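Extracellular ligand-binding receptor (Rhodopseudomonas palustris, PDB 4DQD) probably serves as the periplasmic solute-binding component of an ABC transporter, binding lignin-derived aromatic acids and related compounds such as 3-phenylpyruvic acid for uptake. Local coordinates at residues A[288-293]-A[327-332]. Numbering follows the deposited sequence.
Sequences LWDSMT and LALNNG. With 3PY (3-hydroxypyruvic acid), chain E.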
loop_
_atom_site.group_PDB
_atom_site.type_symbol
_atom_site.label_atom_id
_atom_site.label_comp_id
_atom_site.label_asym_id
_atom_site.label_seq_id
_atom_site.Cartn_x
_atom_site.Cartn_y
_atom_site.Cartn_z
ATOM N N LEU A 288 -8.052 1.918 -2.354
ATOM C CA LEU A 288 -9.340 1.386 -2.814
ATOM C C LEU A 288 -9.795 2.160 -4.047
ATOM O O LEU A 288 -10.218 1.583 -5.043
ATOM C CB LEU A 288 -10.398 1.516 -1.715
ATOM C CG LEU A 288 -11.826 1.125 -2.107
ATOM C CD1 LEU A 288 -11.888 -0.271 -2.746
ATOM C CD2 LEU A 288 -12.785 1.218 -0.909
ATOM N N TRP A 289 -9.700 3.484 -3.965
ATOM C CA TRP A 289 -10.111 4.350 -5.064
ATOM C C TRP A 289 -9.383 3.989 -6.363
ATOM O O TRP A 289 -10.026 3.802 -7.398
ATOM C CB TRP A 289 -9.842 5.818 -4.681
ATOM C CG TRP A 289 -10.327 6.828 -5.677
ATOM C CD1 TRP A 289 -9.594 7.424 -6.667
ATOM C CD2 TRP A 289 -11.647 7.377 -5.767
ATOM N NE1 TRP A 289 -10.379 8.311 -7.365
ATOM C CE2 TRP A 289 -11.643 8.299 -6.834
ATOM C CE3 TRP A 289 -12.833 7.179 -5.048
ATOM C CZ2 TRP A 289 -12.782 9.025 -7.200
ATOM C CZ3 TRP A 289 -13.962 7.896 -5.416
ATOM C CH2 TRP A 289 -13.930 8.804 -6.485
ATOM N N ASP A 290 -8.051 3.883 -6.313
ATOM C CA ASP A 290 -7.274 3.613 -7.525
ATOM C C ASP A 290 -7.573 2.201 -8.046
ATOM O O ASP A 290 -7.563 1.961 -9.258
ATOM C CB ASP A 290 -5.762 3.712 -7.261
ATOM C CG ASP A 290 -5.216 5.142 -7.260
ATOM O OD1 ASP A 290 -5.902 6.114 -7.668
ATOM O OD2 ASP A 290 -4.039 5.273 -6.862
ATOM N N SER A 291 -7.815 1.264 -7.136
ATOM C CA SER A 291 -8.188 -0.088 -7.560
ATOM C C SER A 291 -9.483 -0.026 -8.363
ATOM O O SER A 291 -9.631 -0.696 -9.386
ATOM C CB SER A 291 -8.371 -1.019 -6.350
ATOM O OG SER A 291 -7.134 -1.241 -5.686
HETATM N N MSE A 292 -10.425 0.779 -7.884
HETATM C CA MSE A 292 -11.675 0.971 -8.605
HETATM C C MSE A 292 -11.501 1.690 -9.932
HETATM O O MSE A 292 -12.275 1.474 -10.851
HETATM C CB MSE A 292 -12.722 1.645 -7.718
HETATM C CG MSE A 292 -13.360 0.691 -6.716
HETATM SE SE MSE A 292 -14.230 -0.877 -7.534
HETATM C CE MSE A 292 -15.409 0.065 -8.778
ATOM N N THR A 293 -10.486 2.543 -10.048
ATOM C CA THR A 293 -10.228 3.179 -11.331
ATOM C C THR A 293 -9.925 2.108 -12.375
ATOM O O THR A 293 -10.459 2.146 -13.480
ATOM C CB THR A 293 -9.069 4.166 -11.251
ATOM O OG1 THR A 293 -9.411 5.205 -10.323
ATOM C CG2 THR A 293 -8.819 4.787 -12.623
ATOM N N LEU A 327 -1.573 5.187 -17.469
ATOM C CA LEU A 327 -2.610 5.646 -16.564
ATOM C C LEU A 327 -2.026 6.313 -15.340
ATOM O O LEU A 327 -1.294 5.687 -14.569
ATOM C CB LEU A 327 -3.476 4.466 -16.138
ATOM C CG LEU A 327 -4.579 4.698 -15.105
ATOM C CD1 LEU A 327 -5.630 5.653 -15.665
ATOM C CD2 LEU A 327 -5.202 3.355 -14.702
ATOM N N ALA A 328 -2.351 7.592 -15.161
ATOM C CA ALA A 328 -1.965 8.259 -13.935
ATOM C C ALA A 328 -2.937 7.907 -12.815
ATOM O O ALA A 328 -4.127 8.214 -12.877
ATOM C CB ALA A 328 -1.878 9.774 -14.126
ATOM N N LEU A 329 -2.403 7.243 -11.798
ATOM C CA LEU A 329 -3.134 6.955 -10.570
ATOM C C LEU A 329 -2.530 7.783 -9.444
ATOM O O LEU A 329 -1.439 8.346 -9.581
ATOM C CB LEU A 329 -3.006 5.477 -10.215
ATOM C CG LEU A 329 -3.626 4.497 -11.212
ATOM C CD1 LEU A 329 -3.302 3.065 -10.782
ATOM C CD2 LEU A 329 -5.139 4.701 -11.311
ATOM N N ASN A 330 -3.232 7.855 -8.319
ATOM C CA ASN A 330 -2.650 8.495 -7.146
ATOM C C ASN A 330 -1.385 7.774 -6.705
ATOM O O ASN A 330 -0.477 8.375 -6.131
ATOM C CB ASN A 330 -3.674 8.515 -6.020
ATOM C CG ASN A 330 -4.767 9.522 -6.268
ATOM O OD1 ASN A 330 -4.600 10.699 -5.950
ATOM N ND2 ASN A 330 -5.885 9.079 -6.858
ATOM N N ASN A 331 -1.331 6.479 -6.998
ATOM C CA ASN A 331 -0.175 5.668 -6.659
ATOM C C ASN A 331 0.988 5.753 -7.638
ATOM O O ASN A 331 2.067 5.234 -7.352
ATOM C CB ASN A 331 -0.596 4.207 -6.508
ATOM C CG ASN A 331 -1.090 3.891 -5.114
ATOM O OD1 ASN A 331 -0.290 3.658 -4.201
ATOM N ND2 ASN A 331 -2.412 3.865 -4.939
ATOM N N GLY A 332 0.790 6.418 -8.775
ATOM C CA GLY A 332 1.868 6.594 -9.733
ATOM C C GLY A 332 1.441 6.369 -11.177
ATOM O O GLY A 332 0.254 6.260 -11.469
HETATM C C1 3PY E . -12.371 5.837 -9.532
HETATM O O1 3PY E . -11.693 5.196 -8.688
HETATM O O2 3PY E . -11.827 6.352 -10.549
HETATM C C2 3PY E . -13.831 5.975 -9.304
HETATM O O3 3PY E . -14.509 6.695 -10.025
HETATM C C3 3PY E . -14.448 5.179 -8.216
HETATM O O4 3PY E . -14.837 3.980 -8.787
#
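The type I beta turn from L329 to G332, which closes the two-stranded hairpin of 327-329 and 332-334, is pinned to helix 284-305 by the carboxylate of D290. Its two oxygens are divided between the turn's asparagines, OD1 serving N330 and OD2 serving N331. D290 OD1 takes a nearly straight bond from N330 ND2 (3.1 Å, 173°) on its syn side, and a weak one from N330 N. The carboxylate and the N330 amide lie only 19° apart in plane. OD2 accepts twice from N331: its backbone N, 3.0 Å away, arrives nearly along the C-O bond direction, while ND2 comes in at 2.9 Å on the anti side with its amide turned steeply to the carboxylate. Four donors thus satisfy one buried acid, and the grip should favour its ionised form. Aspartate is short enough to reach backbone NH groups, and asparagine adds a second donor from each side chain; N331 ND2 also bonds to H287, three residues before D290 on the same helix. G332, with its positive phi, ends the turn.

In this leucine-binding-protein type of periplasmic receptor, the same helical turn lines a second ligand pocket. T293 divides its two branches: CG2, anti to the backbone N (chi1 -62° for OG1), lies 3.9 Å from L329 CD2, the two side chains running in opposite directions alongside one another, whereas OG1 donates to O2 of 3-hydroxypyruvic acid at 2.7 Å. The W289 indole lays one face under the acid, whose O1 sits 3.5 Å above the ring plane; R267 and E296 also bind the ligand. The side chain of N331 lies about 6 Å from the bound 3-phenylpyruvic acid.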